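Local coordinates for protein putative TIM-barrel metal-dependent hydrolase (Mycobacterium avium subsp. paratuberculosis S397, PDB 4DZI) that probably acts as a metal-dependent hydrolase of the amidohydrolase family, with a two-metal site that is occupied by cadmium in the crystal, at residues R8-D13 with D387-L392; R25-K30 with V143-L148; A371-F376 with K383-N388. One frame throughout, in Å; residues are numbered along the deposited sequence.

Contacts 1 and 3 form one continuous region, whereas contact 2 stands apart. Helix 378-393 serves both of the former, which share Asp387 and Asn388 and have centres 11 Å apart. They are stitched together by probable hydrogen bonds from Ile10 N to Met385 O (3.0 Å) and from Arg386 NH1 to Arg8 O (3.0 Å). Contact 1 leads to the two-metal site, probably the active site, since Asp13 at the end of residues 8-13 ligates a cadmium ion. Contact 2 lies about 30 Å from contact 1 and 39 Å from contact 3, centre to centre, with nearest atoms about 13 Å from contact 1, and on the opposite side of the chain's centre from contact 3.

Contact 1: residues R8-D13 with D387-L392; sequences RVIDVD and DNALDL. With CD (cadmium ion), chain Q.
Ile10 and Val12 meet Ala389 through branches set by their first torsions. In Ile10, chi1 of -54° holds CG1 beside the backbone N and turns CG2 anti to it, while in Val12 CG1 stands anti to the carbonyl carbon. Both side chains leave the strand toward helix 378-393, and their methyls converge on the single methyl of Ala389: Ile10 CG2 lies 3.5 Å from Ala389 CB, and Val12 CG1 lies 3.7 Å from the same atom. The small alanine lets the helix come close, with Ile10 CA and Ala389 CA 6.6 Å apart. Toward the exposed margin Leu390 adds a looser contact, its CG 4.3 Å from Ile10 CG1. No hydrogen bond links the two segments; the touching atoms are all aliphatic carbons, of residues that are buried except for Leu390.

Asp11, between Ile10 and Val12, points away from the helix and directs its carboxylate forward along the chain, where OD1 accepts the backbone N of Asp13 at 3.1 Å with an N-H...O angle of 162°, an Asx turn. The bond reaches OD1 on its anti side, 29° out of the carboxylate plane, and OD2 is held by Ser355. The chain turns a corner at Val12, and beyond it Asp13 grips cadmium with both oxygens, OD1 at 2.2 Å and OD2 at 2.6 Å. His15, His230, Glu293 and Asp356 complete that site. The first strand thus ends in a metal-binding pair, Asp13 and His15, where many amidohydrolases have His-x-His; with the outer helix packed on it, the arrangement is that of an amidohydrolase TIM barrel.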
ATOM      1  N   ARG C   8     -23.354  -9.994  29.099  1.00 16.75           N
ATOM      2  CA  ARG C   8     -23.727  -9.429  27.775  1.00 15.39           C
ATOM      3  C   ARG C   8     -22.479  -8.843  27.159  1.00 15.75           C
ATOM      4  O   ARG C   8     -21.589  -8.418  27.859  1.00 16.85           O
ATOM      5  CB  ARG C   8     -24.802  -8.353  27.909  1.00 19.01           C
ATOM      6  CG  ARG C   8     -26.132  -8.897  28.448  1.00 23.24           C
ATOM      7  CD  ARG C   8     -26.961  -7.760  29.052  1.00 23.36           C
ATOM      8  NE  ARG C   8     -26.315  -7.208  30.251  1.00 20.09           N
ATOM      9  CZ  ARG C   8     -26.717  -6.095  30.863  1.00 25.33           C
ATOM     10  NH1 ARG C   8     -26.085  -5.638  31.944  1.00 25.21           N
ATOM     11  NH2 ARG C   8     -27.752  -5.429  30.369  1.00 25.65           N
ATOM     12  N   VAL C   9     -22.447  -8.791  25.830  1.00 14.38           N
ATOM     13  CA  VAL C   9     -21.266  -8.268  25.157  1.00 12.29           C
ATOM     14  C   VAL C   9     -21.494  -6.854  24.662  1.00 14.13           C
ATOM     15  O   VAL C   9     -22.628  -6.359  24.624  1.00 15.32           O
ATOM     16  CB  VAL C   9     -20.837  -9.194  24.008  1.00 13.53           C
ATOM     17  CG1 VAL C   9     -20.559 -10.598  24.548  1.00 17.65           C
ATOM     18  CG2 VAL C   9     -21.897  -9.261  22.910  1.00 14.92           C
ATOM     19  N   ILE C  10     -20.410  -6.174  24.273  1.00 12.89           N
ATOM     20  CA  ILE C  10     -20.495  -4.848  23.688  1.00 10.20           C
ATOM     21  C   ILE C  10     -19.910  -5.027  22.272  1.00 15.66           C
ATOM     22  O   ILE C  10     -18.754  -5.365  22.147  1.00 14.84           O
ATOM     23  CB  ILE C  10     -19.625  -3.844  24.467  1.00 14.32           C
ATOM     24  CG1 ILE C  10     -19.994  -3.853  25.962  1.00 18.37           C
ATOM     25  CG2 ILE C  10     -19.706  -2.445  23.818  1.00 13.54           C
ATOM     26  CD1 ILE C  10     -21.353  -3.292  26.277  1.00 21.35           C
ATOM     27  N   ASP C  11     -20.732  -4.862  21.247  1.00 12.24           N
ATOM     28  CA  ASP C  11     -20.345  -5.137  19.845  1.00 13.73           C
ATOM     29  C   ASP C  11     -19.992  -3.815  19.185  1.00 13.87           C
ATOM     30  O   ASP C  11     -20.877  -2.955  19.002  1.00 12.99           O
ATOM     31  CB  ASP C  11     -21.552  -5.784  19.148  1.00 11.81           C
ATOM     32  CG  ASP C  11     -21.194  -6.417  17.813  1.00 15.73           C
ATOM     33  OD1 ASP C  11     -20.243  -5.923  17.180  1.00 13.82           O
ATOM     34  OD2 ASP C  11     -21.876  -7.391  17.392  1.00 14.61           O
ATOM     35  N   VAL C  12     -18.718  -3.604  18.819  1.00 11.64           N
ATOM     36  CA  VAL C  12     -18.337  -2.290  18.279  1.00 10.81           C
ATOM     37  C   VAL C  12     -18.582  -2.156  16.768  1.00  9.08           C
ATOM     38  O   VAL C  12     -18.284  -1.119  16.175  1.00 11.60           O
ATOM     39  CB  VAL C  12     -16.873  -1.908  18.614  1.00 11.33           C
ATOM     40  CG1 VAL C  12     -16.610  -2.028  20.144  1.00 12.58           C
ATOM     41  CG2 VAL C  12     -15.866  -2.749  17.827  1.00 14.42           C
ATOM     42  N   ASP C  13     -19.152  -3.187  16.153  1.00 12.00           N
ATOM     43  CA  ASP C  13     -19.408  -3.087  14.709  1.00 10.89           C
ATOM     44  C   ASP C  13     -20.754  -3.689  14.387  1.00  9.91           C
ATOM     45  O   ASP C  13     -20.881  -4.900  14.170  1.00 13.01           O
ATOM     46  CB  ASP C  13     -18.351  -3.833  13.891  1.00  9.17           C
ATOM     47  CG  ASP C  13     -18.426  -3.507  12.422  1.00 12.06           C
ATOM     48  OD1 ASP C  13     -19.359  -2.761  11.999  1.00 11.92           O
ATOM     49  OD2 ASP C  13     -17.562  -4.044  11.691  1.00 13.53           O
ATOM     50  N   ASP C 387     -15.159  -5.374  28.043  1.00 13.65           N
ATOM     51  CA  ASP C 387     -14.628  -4.246  28.792  1.00 14.73           C
ATOM     52  C   ASP C 387     -13.673  -3.331  28.036  1.00 15.23           C
ATOM     53  O   ASP C 387     -13.556  -2.138  28.359  1.00 15.91           O
ATOM     54  CB  ASP C 387     -14.019  -4.739  30.080  1.00 17.80           C
ATOM     55  CG  ASP C 387     -15.091  -5.227  31.043  1.00 31.60           C
ATOM     56  OD1 ASP C 387     -16.139  -4.562  31.143  1.00 28.70           O
ATOM     57  OD2 ASP C 387     -14.897  -6.257  31.680  1.00 26.91           O
ATOM     58  N   ASN C 388     -12.975  -3.852  27.024  1.00 13.66           N
ATOM     59  CA  ASN C 388     -12.123  -2.943  26.276  1.00 15.35           C
ATOM     60  C   ASN C 388     -12.947  -1.868  25.573  1.00 11.89           C
ATOM     61  O   ASN C 388     -12.505  -0.743  25.437  1.00 14.59           O
ATOM     62  CB  ASN C 388     -11.334  -3.694  25.215  1.00 12.78           C
ATOM     63  CG  ASN C 388     -10.269  -4.595  25.826  1.00 16.00           C
ATOM     64  OD1 ASN C 388      -9.893  -4.442  26.987  1.00 16.84           O
ATOM     65  ND2 ASN C 388      -9.779  -5.532  25.043  1.00 13.95           N
ATOM     66  N   ALA C 389     -14.120  -2.235  25.073  1.00 12.05           N
ATOM     67  CA  ALA C 389     -15.008  -1.264  24.406  1.00 11.47           C
ATOM     68  C   ALA C 389     -15.457  -0.197  25.412  1.00 11.96           C
ATOM     69  O   ALA C 389     -15.555   0.962  25.074  1.00 13.46           O
ATOM     70  CB  ALA C 389     -16.216  -1.964  23.809  1.00 12.72           C
ATOM     71  N   LEU C 390     -15.748  -0.622  26.648  1.00 15.68           N
ATOM     72  CA  LEU C 390     -16.159   0.343  27.665  1.00 18.19           C
ATOM     73  C   LEU C 390     -14.982   1.249  28.010  1.00 15.82           C
ATOM     74  O   LEU C 390     -15.158   2.458  28.190  1.00 17.47           O
ATOM     75  CB  LEU C 390     -16.704  -0.392  28.901  1.00 15.17           C
ATOM     76  CG  LEU C 390     -18.022  -1.095  28.591  1.00 16.95           C
ATOM     77  CD1 LEU C 390     -18.381  -2.073  29.711  1.00 20.36           C
ATOM     78  CD2 LEU C 390     -19.125  -0.061  28.412  1.00 24.56           C
ATOM     79  N   ASP C 391     -13.765   0.694  28.014  1.00 15.90           N
ATOM     80  CA  ASP C 391     -12.570   1.526  28.200  1.00 18.54           C
ATOM     81  C   ASP C 391     -12.418   2.588  27.079  1.00 18.98           C
ATOM     82  O   ASP C 391     -12.119   3.764  27.324  1.00 19.00           O
ATOM     83  CB  ASP C 391     -11.327   0.651  28.156  1.00 16.39           C
ATOM     84  CG  ASP C 391     -11.127  -0.218  29.400  1.00 25.88           C
ATOM     85  OD1 ASP C 391     -11.832  -0.088  30.425  1.00 21.95           O
ATOM     86  OD2 ASP C 391     -10.231  -1.075  29.333  1.00 22.87           O
ATOM     87  N   LEU C 392     -12.612   2.158  25.827  1.00 12.77           N
ATOM     88  CA  LEU C 392     -12.560   3.051  24.688  1.00 13.14           C
ATOM     89  C   LEU C 392     -13.520   4.238  24.817  1.00 15.51           C
ATOM     90  O   LEU C 392     -13.136   5.360  24.532  1.00 15.43           O
ATOM     91  CB  LEU C 392     -12.852   2.264  23.402  1.00 11.30           C
ATOM     92  CG  LEU C 392     -13.156   3.097  22.161  1.00 12.81           C
ATOM     93  CD1 LEU C 392     -11.924   3.848  21.609  1.00 14.23           C
ATOM     94  CD2 LEU C 392     -13.715   2.127  21.098  1.00 16.39           C
TER
HETATM   95 CD    CD Q 502     -18.833  -2.794   9.834  1.00 12.10          CD

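Contact 2: residues R25-K30 with V143-L148; sequences RHLDKK and VHAFNL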
ATOM      1  N   ARG C  25     -33.778  13.864   3.958  1.00 20.42           N
ATOM      2  CA  ARG C  25     -34.886  14.205   4.862  1.00 19.58           C
ATOM      3  C   ARG C  25     -34.680  15.555   5.511  1.00 23.49           C
ATOM      4  O   ARG C  25     -35.627  16.354   5.622  1.00 25.39           O
ATOM      5  CB  ARG C  25     -35.065  13.123   5.940  1.00 18.62           C
ATOM      6  CG  ARG C  25     -36.275  13.384   6.845  1.00 28.69           C
ATOM      7  CD  ARG C  25     -36.395  12.342   7.957  1.00 16.39           C
ATOM      8  NE  ARG C  25     -36.438  10.986   7.422  1.00 19.02           N
ATOM      9  CZ  ARG C  25     -36.460   9.886   8.175  1.00 16.07           C
ATOM     10  NH1 ARG C  25     -36.476   9.983   9.517  1.00 17.34           N
ATOM     11  NH2 ARG C  25     -36.485   8.700   7.595  1.00 22.60           N
ATOM     12  N   HIS C  26     -33.451  15.825   5.950  1.00 17.59           N
ATOM     13  CA  HIS C  26     -33.139  17.100   6.599  1.00 17.26           C
ATOM     14  C   HIS C  26     -32.094  17.918   5.872  1.00 21.58           C
ATOM     15  O   HIS C  26     -31.389  18.722   6.479  1.00 24.12           O
ATOM     16  CB  HIS C  26     -32.724  16.873   8.050  1.00 20.99           C
ATOM     17  CG  HIS C  26     -33.767  16.149   8.858  1.00 23.00           C
ATOM     18  ND1 HIS C  26     -34.948  16.735   9.225  1.00 25.43           N
ATOM     19  CD2 HIS C  26     -33.811  14.848   9.332  1.00 21.55           C
ATOM     20  CE1 HIS C  26     -35.694  15.846   9.911  1.00 25.56           C
ATOM     21  NE2 HIS C  26     -35.004  14.688   9.980  1.00 24.12           N
ATOM     22  N   LEU C  27     -31.997  17.726   4.556  1.00 19.45           N
ATOM     23  CA  LEU C  27     -31.029  18.456   3.749  1.00 18.05           C
ATOM     24  C   LEU C  27     -31.521  19.845   3.370  1.00 23.11           C
ATOM     25  O   LEU C  27     -32.653  19.989   2.912  1.00 22.75           O
ATOM     26  CB  LEU C  27     -30.709  17.670   2.485  1.00 20.26           C
ATOM     27  CG  LEU C  27     -29.652  18.195   1.521  1.00 18.23           C
ATOM     28  CD1 LEU C  27     -28.277  18.107   2.169  1.00 20.91           C
ATOM     29  CD2 LEU C  27     -29.712  17.402   0.223  1.00 20.23           C
ATOM     30  N   ASP C  28     -30.646  20.831   3.533  1.00 21.38           N
ATOM     31  CA  ASP C  28     -30.922  22.206   3.080  1.00 30.16           C
ATOM     32  C   ASP C  28     -31.278  22.185   1.576  1.00 27.23           C
ATOM     33  O   ASP C  28     -30.545  21.626   0.772  1.00 25.87           O
ATOM     34  CB  ASP C  28     -29.692  23.075   3.356  1.00 35.15           C
ATOM     35  CG  ASP C  28     -29.872  24.517   2.902  1.00 52.82           C
ATOM     36  OD1 ASP C  28     -30.767  24.792   2.070  1.00 44.93           O
ATOM     37  OD2 ASP C  28     -29.105  25.377   3.379  1.00 52.92           O
ATOM     38  N   LYS C  29     -32.412  22.764   1.183  1.00 28.68           N
ATOM     39  CA  LYS C  29     -32.840  22.665  -0.216  1.00 34.12           C
ATOM     40  C   LYS C  29     -31.828  23.248  -1.199  1.00 21.26           C
ATOM     41  O   LYS C  29     -31.871  22.933  -2.376  1.00 23.86           O
ATOM     42  CB  LYS C  29     -34.212  23.293  -0.431  1.00 30.27           C
ATOM     43  CG  LYS C  29     -34.511  24.459   0.491  1.00 61.33           C
ATOM     44  CD  LYS C  29     -34.493  25.792  -0.236  1.00 72.55           C
ATOM     45  CE  LYS C  29     -35.259  26.832   0.565  1.00 64.74           C
ATOM     46  NZ  LYS C  29     -35.741  27.942  -0.297  1.00 73.74           N
ATOM     47  N   LYS C  30     -30.911  24.062  -0.696  1.00 21.49           N
ATOM     48  CA  LYS C  30     -29.838  24.609  -1.508  1.00 28.48           C
ATOM     49  C   LYS C  30     -29.036  23.478  -2.145  1.00 24.80           C
ATOM     50  O   LYS C  30     -28.471  23.634  -3.225  1.00 23.23           O
ATOM     51  CB  LYS C  30     -28.914  25.474  -0.660  1.00 28.81           C
ATOM     52  CG  LYS C  30     -27.710  25.979  -1.442  1.00 29.22           C
ATOM     53  CD  LYS C  30     -26.790  26.850  -0.598  1.00 33.04           C
ATOM     54  CE  LYS C  30     -25.684  27.445  -1.460  1.00 45.31           C
ATOM     55  NZ  LYS C  30     -24.633  28.119  -0.648  1.00 56.10           N
ATOM     56  N   VAL C 143     -23.443  15.840   5.425  1.00 13.00           N
ATOM     57  CA  VAL C 143     -23.076  15.159   6.648  1.00 12.95           C
ATOM     58  C   VAL C 143     -24.029  15.651   7.756  1.00 18.04           C
ATOM     59  O   VAL C 143     -24.541  14.854   8.550  1.00 14.80           O
ATOM     60  CB  VAL C 143     -21.594  15.417   7.000  1.00 13.91           C
ATOM     61  CG1 VAL C 143     -21.292  15.076   8.447  1.00 19.17           C
ATOM     62  CG2 VAL C 143     -20.682  14.625   6.052  1.00 15.63           C
ATOM     63  N   HIS C 144     -24.331  16.949   7.789  1.00 16.74           N
ATOM     64  CA  HIS C 144     -25.250  17.418   8.828  1.00 17.97           C
ATOM     65  C   HIS C 144     -26.637  16.808   8.670  1.00 17.76           C
ATOM     66  O   HIS C 144     -27.243  16.341   9.660  1.00 16.80           O
ATOM     67  CB  HIS C 144     -25.292  18.963   8.898  1.00 17.86           C
ATOM     68  CG  HIS C 144     -26.082  19.466  10.058  1.00 17.00           C
ATOM     69  ND1 HIS C 144     -25.757  19.151  11.337  1.00 18.18           N
ATOM     70  CD2 HIS C 144     -27.237  20.241  10.115  1.00 23.12           C
ATOM     71  CE1 HIS C 144     -26.658  19.722  12.172  1.00 23.42           C
ATOM     72  NE2 HIS C 144     -27.555  20.391  11.422  1.00 19.91           N
ATOM     73  N   ALA C 145     -27.147  16.763   7.435  1.00 15.59           N
ATOM     74  CA  ALA C 145     -28.475  16.177   7.155  1.00 15.49           C
ATOM     75  C   ALA C 145     -28.525  14.729   7.634  1.00 14.70           C
ATOM     76  O   ALA C 145     -29.469  14.294   8.313  1.00 16.30           O
ATOM     77  CB  ALA C 145     -28.757  16.212   5.662  1.00 20.30           C
ATOM     78  N   PHE C 146     -27.469  13.985   7.305  1.00 14.53           N
ATOM     79  CA  PHE C 146     -27.358  12.614   7.705  1.00 13.53           C
ATOM     80  C   PHE C 146     -27.379  12.443   9.234  1.00 11.38           C
ATOM     81  O   PHE C 146     -28.044  11.539   9.762  1.00 14.23           O
ATOM     82  CB  PHE C 146     -26.044  12.010   7.144  1.00 13.28           C
ATOM     83  CG  PHE C 146     -25.764  10.611   7.662  1.00 13.26           C
ATOM     84  CD1 PHE C 146     -26.404   9.524   7.099  1.00 17.67           C
ATOM     85  CD2 PHE C 146     -24.900  10.399   8.736  1.00 15.42           C
ATOM     86  CE1 PHE C 146     -26.154   8.235   7.560  1.00 17.05           C
ATOM     87  CE2 PHE C 146     -24.683   9.113   9.239  1.00 13.96           C
ATOM     88  CZ  PHE C 146     -25.321   8.034   8.631  1.00 16.59           C
ATOM     89  N   ASN C 147     -26.617  13.280   9.928  1.00 13.48           N
ATOM     90  CA  ASN C 147     -26.512  13.192  11.373  1.00 14.23           C
ATOM     91  C   ASN C 147     -27.870  13.510  12.014  1.00 16.65           C
ATOM     92  O   ASN C 147     -28.228  12.889  13.003  1.00 15.54           O
ATOM     93  CB  ASN C 147     -25.451  14.166  11.862  1.00 12.57           C
ATOM     94  CG  ASN C 147     -24.042  13.701  11.550  1.00 11.60           C
ATOM     95  OD1 ASN C 147     -23.822  12.544  11.205  1.00 14.65           O
ATOM     96  ND2 ASN C 147     -23.076  14.601  11.719  1.00 10.62           N
ATOM     97  N   LEU C 148     -28.613  14.462  11.441  1.00 16.46           N
ATOM     98  CA  LEU C 148     -29.973  14.754  11.929  1.00 19.66           C
ATOM     99  C   LEU C 148     -30.864  13.526  11.736  1.00 18.62           C
ATOM    100  O   LEU C 148     -31.607  13.140  12.636  1.00 18.19           O
ATOM    101  CB  LEU C 148     -30.562  15.968  11.187  1.00 16.02           C
ATOM    102  CG  LEU C 148     -29.975  17.357  11.522  1.00 15.42           C
ATOM    103  CD1 LEU C 148     -30.440  18.444  10.560  1.00 20.15           C
ATOM    104  CD2 LEU C 148     -30.357  17.719  12.948  1.00 21.23           C
TER
HETATM  105  O   HOH W   1     -31.517  13.743   6.355  1.00 17.77           O
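Water 1 is held between the two backbones, accepting from His26 N at 2.9 Å and donating, in a weak bond, to Ala145 O at 2.9 Å. It joins a loop that follows the first strand of the TIM barrel to helix 136-153, the helical link in the beta-alpha-beta crossover between parallel strands 115-121 and 163-165. No direct hydrogen bond spans the two segments; apart from the water, the seam is made by van der Waals packing.

Ala145 is where the chains come nearest, its CA 4.8 Å from that of His26. Its methyl lies against the backbone of the loop, 3.7 Å from Leu27 CA and equally close to His26 O, while Leu27 CD1 touches it at 4.0 Å. On the next turn of the helix Leu148 takes up the His26 side chain: Leu148 CD1 packs on His26 CB at 3.7 Å, and Leu148 CB approaches the ring obliquely at CD2. With chi1 of -57°, His26 CG lies beside its own backbone N, and the ring extends along the helix so that Ala145 O comes near its plane at the edge. One face of this imidazole is covered by Arg25 CG. Farther along, Glu152 of the same helix hydrogen-bonds to His26 NE2 through OE1 and also forms a salt bridge with Arg25 NH1, which probably fixes the rotation of the ring.

Beyond Leu27 the loop draws off from the helix, and a 3-10 segment starts at Lys29. Just ahead of it Asp28 forms an Asx turn, its OD1 accepting Lys30 N at 2.9 Å along a nearly straight N-H...O line of 171°, from 47° above the carboxylate plane.

Contact 3: residues A371-F376 with K383-N388; sequences AELKGF and KIMRDN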
ATOM      1  N   ALA C 371     -15.293 -18.113  19.403  1.00 21.01           N
ATOM      2  CA  ALA C 371     -14.631 -19.279  18.814  1.00 26.11           C
ATOM      3  C   ALA C 371     -13.182 -18.943  18.426  1.00 18.22           C
ATOM      4  O   ALA C 371     -12.332 -19.841  18.404  1.00 26.94           O
ATOM      5  CB  ALA C 371     -15.414 -19.819  17.607  1.00 26.53           C
ATOM      6  N   GLU C 372     -12.906 -17.658  18.154  1.00 20.00           N
ATOM      7  CA  GLU C 372     -11.562 -17.201  17.756  1.00 23.64           C
ATOM      8  C   GLU C 372     -10.657 -16.872  18.942  1.00 22.77           C
ATOM      9  O   GLU C 372      -9.505 -16.461  18.746  1.00 19.85           O
ATOM     10  CB  GLU C 372     -11.650 -15.951  16.867  1.00 20.15           C
ATOM     11  CG  GLU C 372     -12.733 -15.995  15.800  1.00 23.29           C
ATOM     12  CD  GLU C 372     -12.621 -17.240  14.943  1.00 31.27           C
ATOM     13  OE1 GLU C 372     -11.528 -17.842  14.913  1.00 29.52           O
ATOM     14  OE2 GLU C 372     -13.622 -17.620  14.314  1.00 31.94           O
ATOM     15  N   LEU C 373     -11.177 -17.023  20.174  1.00 18.12           N
ATOM     16  CA  LEU C 373     -10.454 -16.583  21.363  1.00 20.70           C
ATOM     17  C   LEU C 373      -9.981 -17.735  22.271  1.00 25.45           C
ATOM     18  O   LEU C 373      -9.622 -17.512  23.429  1.00 23.99           O
ATOM     19  CB  LEU C 373     -11.349 -15.618  22.169  1.00 16.28           C
ATOM     20  CG  LEU C 373     -11.775 -14.352  21.392  1.00 16.81           C
ATOM     21  CD1 LEU C 373     -12.665 -13.463  22.252  1.00 19.49           C
ATOM     22  CD2 LEU C 373     -10.541 -13.565  20.967  1.00 17.16           C
ATOM     23  N   LYS C 374      -9.973 -18.955  21.753  1.00 25.26           N
ATOM     24  CA  LYS C 374      -9.554 -20.085  22.582  1.00 30.98           C
ATOM     25  C   LYS C 374      -8.113 -19.912  23.097  1.00 28.21           C
ATOM     26  O   LYS C 374      -7.702 -20.564  24.054  1.00 34.58           O
ATOM     27  CB  LYS C 374      -9.737 -21.405  21.836  1.00 39.42           C
ATOM     28  CG  LYS C 374     -11.177 -21.685  21.421  1.00 45.07           C
ATOM     29  CD  LYS C 374     -11.251 -22.883  20.475  1.00 80.92           C
ATOM     30  CE  LYS C 374     -12.502 -22.865  19.600  1.00 70.50           C
ATOM     31  NZ  LYS C 374     -13.753 -23.153  20.357  1.00 71.93           N
ATOM     32  N   GLY C 375      -7.348 -19.015  22.498  1.00 28.12           N
ATOM     33  CA  GLY C 375      -5.999 -18.767  23.022  1.00 37.53           C
ATOM     34  C   GLY C 375      -5.895 -17.804  24.205  1.00 49.81           C
ATOM     35  O   GLY C 375      -4.803 -17.349  24.544  1.00 42.82           O
ATOM     36  N   PHE C 376      -7.016 -17.487  24.845  1.00 22.62           N
ATOM     37  CA  PHE C 376      -7.025 -16.424  25.848  1.00 16.00           C
ATOM     38  C   PHE C 376      -7.662 -16.910  27.154  1.00 16.50           C
ATOM     39  O   PHE C 376      -8.568 -17.716  27.118  1.00 22.68           O
ATOM     40  CB  PHE C 376      -7.850 -15.255  25.316  1.00 20.17           C
ATOM     41  CG  PHE C 376      -7.149 -14.463  24.246  1.00 21.76           C
ATOM     42  CD1 PHE C 376      -6.283 -13.442  24.588  1.00 17.98           C
ATOM     43  CD2 PHE C 376      -7.382 -14.741  22.900  1.00 18.88           C
ATOM     44  CE1 PHE C 376      -5.619 -12.705  23.600  1.00 23.02           C
ATOM     45  CE2 PHE C 376      -6.723 -14.009  21.907  1.00 19.94           C
ATOM     46  CZ  PHE C 376      -5.852 -12.997  22.267  1.00 22.80           C
ATOM     47  N   LYS C 383     -12.353  -8.956  28.471  1.00 15.60           N
ATOM     48  CA  LYS C 383     -11.885  -7.662  28.001  1.00 14.93           C
ATOM     49  C   LYS C 383     -12.248  -7.500  26.540  1.00 13.45           C
ATOM     50  O   LYS C 383     -12.779  -6.469  26.130  1.00 11.82           O
ATOM     51  CB  LYS C 383     -10.358  -7.509  28.121  1.00 14.48           C
ATOM     52  CG  LYS C 383      -9.866  -7.448  29.560  1.00 17.89           C
ATOM     53  CD  LYS C 383      -8.356  -7.288  29.563  1.00 18.40           C
ATOM     54  CE  LYS C 383      -7.913  -6.948  30.989  1.00 31.70           C
ATOM     55  NZ  LYS C 383      -6.480  -6.555  31.093  1.00 43.00           N
ATOM     56  N   ILE C 384     -11.922  -8.515  25.743  1.00 13.41           N
ATOM     57  CA  ILE C 384     -12.135  -8.433  24.289  1.00 14.04           C
ATOM     58  C   ILE C 384     -13.622  -8.326  23.935  1.00 16.78           C
ATOM     59  O   ILE C 384     -14.028  -7.540  23.052  1.00 11.56           O
ATOM     60  CB  ILE C 384     -11.493  -9.643  23.603  1.00 13.52           C
ATOM     61  CG1 ILE C 384      -9.961  -9.510  23.726  1.00 15.98           C
ATOM     62  CG2 ILE C 384     -11.875  -9.702  22.132  1.00 16.29           C
ATOM     63  CD1 ILE C 384      -9.228 -10.757  23.285  1.00 17.51           C
ATOM     64  N   MET C 385     -14.448  -9.090  24.641  1.00 14.97           N
ATOM     65  CA  MET C 385     -15.886  -9.094  24.347  1.00 12.31           C
ATOM     66  C   MET C 385     -16.721  -7.977  24.950  1.00 17.25           C
ATOM     67  O   MET C 385     -17.857  -7.750  24.534  1.00 15.70           O
ATOM     68  CB  MET C 385     -16.490 -10.442  24.783  1.00 16.07           C
ATOM     69  CG  MET C 385     -15.905 -11.661  24.082  1.00 14.09           C
ATOM     70  SD  MET C 385     -16.077 -11.644  22.268  1.00 15.41           S
ATOM     71  CE  MET C 385     -17.842 -11.724  22.028  1.00 13.70           C
ATOM     72  N   ARG C 386     -16.167  -7.279  25.928  1.00 12.79           N
ATOM     73  CA  ARG C 386     -16.949  -6.285  26.637  1.00 11.32           C
ATOM     74  C   ARG C 386     -16.158  -5.105  27.198  1.00 10.67           C
ATOM     75  O   ARG C 386     -16.438  -3.956  26.896  1.00 13.96           O
ATOM     76  CB  ARG C 386     -17.677  -7.003  27.771  1.00 18.37           C
ATOM     77  CG  ARG C 386     -18.513  -6.074  28.602  1.00 17.13           C
ATOM     78  CD  ARG C 386     -19.220  -6.839  29.695  1.00 17.56           C
ATOM     79  NE  ARG C 386     -19.902  -5.816  30.470  1.00 17.01           N
ATOM     80  CZ  ARG C 386     -21.106  -5.303  30.198  1.00 28.69           C
ATOM     81  NH1 ARG C 386     -21.862  -5.757  29.196  1.00 21.58           N
ATOM     82  NH2 ARG C 386     -21.567  -4.308  30.950  1.00 26.68           N
ATOM     83  N   ASP C 387     -15.159  -5.374  28.043  1.00 13.65           N
ATOM     84  CA  ASP C 387     -14.628  -4.246  28.792  1.00 14.73           C
ATOM     85  C   ASP C 387     -13.673  -3.331  28.036  1.00 15.23           C
ATOM     86  O   ASP C 387     -13.556  -2.138  28.359  1.00 15.91           O
ATOM     87  CB  ASP C 387     -14.019  -4.739  30.080  1.00 17.80           C
ATOM     88  CG  ASP C 387     -15.091  -5.227  31.043  1.00 31.60           C
ATOM     89  OD1 ASP C 387     -16.139  -4.562  31.143  1.00 28.70           O
ATOM     90  OD2 ASP C 387     -14.897  -6.257  31.680  1.00 26.91           O
ATOM     91  N   ASN C 388     -12.975  -3.852  27.024  1.00 13.66           N
ATOM     92  CA  ASN C 388     -12.123  -2.943  26.276  1.00 15.35           C
ATOM     93  C   ASN C 388     -12.947  -1.868  25.573  1.00 11.89           C
ATOM     94  O   ASN C 388     -12.505  -0.743  25.437  1.00 14.59           O
ATOM     95  CB  ASN C 388     -11.334  -3.694  25.215  1.00 12.78           C
ATOM     96  CG  ASN C 388     -10.269  -4.595  25.826  1.00 16.00           C
ATOM     97  OD1 ASN C 388      -9.893  -4.442  26.987  1.00 16.84           O
ATOM     98  ND2 ASN C 388      -9.779  -5.532  25.043  1.00 13.95           N
TER
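Leu373 and Ile384 reach toward each other tip to tip, and their branched ends interlock. One prong of the leucine, CD1, enters the notch between two neighbouring helix side chains, lying 3.8 Å from Ile384 CG2 and 3.9 Å from Met385 SD. The other prong, CD2, meets Ile384 CD1 at 3.9 Å. With chi1 of -61° and a bend at chi2 (-59°), Met385 lays its SD obliquely across Leu373 as the second wall of the notch; the further bend at chi3 turns only the terminal CE.

Ile384 CD1 is a bump in its own right. It stands over the centre of the Phe376 ring, 4.0 Å from the centroid and only 7° off the ring normal, a well-centred CH-pi contact. The two side chains cross at about a right angle, and the same methyl also touches Leu373 CD2 on its flank.

A tight turn brings Leu373 and Phe376 to the same side of the loop. Residues Leu373 to Phe376 form a type I beta turn, closed by Phe376 N to Leu373 O at 3.0 Å, and the same carbonyl oxygen lies in plane at the edge of the Phe376 ring. Leu339 and Ala343 of helix 339-346 touch Phe376, and Leu339 also touches Leu373, extending the apolar cluster. On the other segment, Asn388 N bonds to Lys383 O at 2.8 Å, a wider pi-type turn within helix 378-393. The whole is a beta turn packed by interlocking apolar side chains onto the helix it precedes, in the outer helical layer of the TIM barrel.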